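Local coordinates for S-locus protein 11 (PDB 5GYY) that probably acts as the secreted pollen ligand of Brassica self-incompatibility, a small disulfide-rich, defensin-like protein recognised by a receptor of the stigma, at residues Cys42-Thr45 with Thr50-Cys53. Sequence-based numbering, arbitrary orientation.
Sequences CNCT and TRYC. With NAG (2-acetamido-2-deoxy-beta-D-glucopyranose), chain E.
T45 and Y52 pair in register on the antiparallel hairpin. T45 N donates to Y52 O at 3.1 Å, and Y52 N returns a nearly straight bond of 2.7 Å to T45 O. Beside this pair, C44 CA makes a 3.3 Å CH...O contact with Y52 O.

From Y52, CB meets both T45 O and T45 CG2, the methyl at 3.8 Å. With CG beside the backbone N (chi1 -64°), the ring carries its CD2 edge to T45 O, 3.7 Å away and in the ring plane. T50 CG2, on the same strand, sits 3.5 Å above one ring face, offset toward the rim. At the tip, OH hydrogen-bonds to the backbone of another protein chain.

On the face opposite T45 and Y52, C44 SG packs against R51 CG at 3.5 Å. R51 NH1 and NH2 hydrogen-bond to the backbone of a further protein chain. N43 carries the N-linked glycan, its ND2 bonded to NAG C1.

Strand 50-57 is central in the three-stranded sheet, between 41-45 and 9-16. C44 and C53 face helix 23-35. Disulfide C53-C27 ties the hairpin to this helix, as in defensin-like folds, C44-C19 to the segment before it, and C42-C55 joins the two strands.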
loop_
_atom_site.group_PDB
_atom_site.type_symbol
_atom_site.label_atom_id
_atom_site.label_comp_id
_atom_site.label_asym_id
_atom_site.label_seq_id
_atom_site.Cartn_x
_atom_site.Cartn_y
_atom_site.Cartn_z
ATOM N N CYS C 42 5.970 -23.472 -10.805
ATOM C CA CYS C 42 6.116 -22.080 -10.373
ATOM C C CYS C 42 5.465 -21.856 -9.009
ATOM O O CYS C 42 4.325 -22.268 -8.784
ATOM C CB CYS C 42 5.506 -21.120 -11.397
ATOM S SG CYS C 42 6.463 -20.863 -12.935
ATOM N N ASN C 43 6.200 -21.227 -8.093
ATOM C CA ASN C 43 5.605 -20.700 -6.871
ATOM C C ASN C 43 5.062 -19.307 -7.198
ATOM O O ASN C 43 5.591 -18.613 -8.087
ATOM C CB ASN C 43 6.637 -20.554 -5.749
ATOM C CG ASN C 43 7.196 -21.885 -5.253
ATOM O OD1 ASN C 43 6.571 -22.938 -5.383
ATOM N ND2 ASN C 43 8.391 -21.823 -4.658
ATOM N N CYS C 44 4.019 -18.903 -6.477
ATOM C CA CYS C 44 3.434 -17.575 -6.610
ATOM C C CYS C 44 3.174 -16.963 -5.236
ATOM O O CYS C 44 2.640 -17.625 -4.373
ATOM C CB CYS C 44 2.119 -17.654 -7.386
ATOM S SG CYS C 44 1.251 -16.087 -7.492
ATOM N N THR C 45 3.565 -15.710 -5.026
ATOM C CA THR C 45 3.186 -14.989 -3.807
ATOM C C THR C 45 2.807 -13.548 -4.165
ATOM O O THR C 45 3.139 -13.056 -5.249
ATOM C CB THR C 45 4.298 -14.981 -2.736
ATOM O OG1 THR C 45 3.763 -14.553 -1.478
ATOM C CG2 THR C 45 5.433 -14.045 -3.138
ATOM N N THR C 50 1.465 -6.959 -5.850
ATOM C CA THR C 50 2.311 -7.490 -6.919
ATOM C C THR C 50 2.274 -9.009 -6.900
ATOM O O THR C 50 2.312 -9.601 -5.846
ATOM C CB THR C 50 3.771 -7.032 -6.715
ATOM O OG1 THR C 50 3.812 -5.602 -6.742
ATOM C CG2 THR C 50 4.700 -7.602 -7.801
ATOM N N ARG C 51 2.153 -9.626 -8.065
ATOM C CA ARG C 51 2.249 -11.070 -8.171
ATOM C C ARG C 51 3.706 -11.430 -8.471
ATOM O O ARG C 51 4.255 -11.041 -9.513
ATOM C CB ARG C 51 1.348 -11.601 -9.283
ATOM C CG ARG C 51 1.163 -13.119 -9.261
ATOM C CD ARG C 51 0.472 -13.619 -10.510
ATOM N NE ARG C 51 1.186 -13.251 -11.732
ATOM C CZ ARG C 51 0.704 -13.447 -12.956
ATOM N NH1 ARG C 51 -0.506 -13.977 -13.114
ATOM N NH2 ARG C 51 1.416 -13.094 -14.024
ATOM N N TYR C 52 4.327 -12.173 -7.565
ATOM C CA TYR C 52 5.707 -12.642 -7.768
ATOM C C TYR C 52 5.687 -14.068 -8.243
ATOM O O TYR C 52 5.256 -14.960 -7.513
ATOM C CB TYR C 52 6.537 -12.538 -6.481
ATOM C CG TYR C 52 6.726 -11.112 -5.996
ATOM C CD1 TYR C 52 7.904 -10.417 -6.262
ATOM C CD2 TYR C 52 5.723 -10.460 -5.276
ATOM C CE1 TYR C 52 8.081 -9.113 -5.826
ATOM C CE2 TYR C 52 5.887 -9.162 -4.825
ATOM C CZ TYR C 52 7.067 -8.489 -5.110
ATOM O OH TYR C 52 7.229 -7.196 -4.669
ATOM N N CYS C 53 6.090 -14.285 -9.489
ATOM C CA CYS C 53 6.289 -15.661 -9.954
ATOM C C CYS C 53 7.749 -16.106 -9.759
ATOM O O CYS C 53 8.679 -15.437 -10.217
ATOM C CB CYS C 53 5.892 -15.819 -11.418
ATOM S SG CYS C 53 4.186 -15.442 -11.755
HETATM C C1 NAG E . 8.802 -23.055 -4.036
HETATM C C2 NAG E . 10.309 -22.915 -3.912
HETATM C C3 NAG E . 10.910 -24.078 -3.108
HETATM C C4 NAG E . 10.121 -24.358 -1.824
HETATM C C5 NAG E . 8.654 -24.520 -2.247
HETATM C C6 NAG E . 7.646 -25.005 -1.197
HETATM C C7 NAG E . 11.280 -21.830 -5.877
HETATM C C8 NAG E . 11.626 -21.958 -7.333
HETATM N N2 NAG E . 10.829 -22.924 -5.265
HETATM O O3 NAG E . 12.288 -23.868 -2.846
HETATM O O4 NAG E . 10.641 -25.500 -1.152
HETATM O O5 NAG E . 8.250 -23.273 -2.762
HETATM O O6 NAG E . 7.710 -24.192 -0.050
HETATM O O7 NAG E . 11.424 -20.753 -5.300
#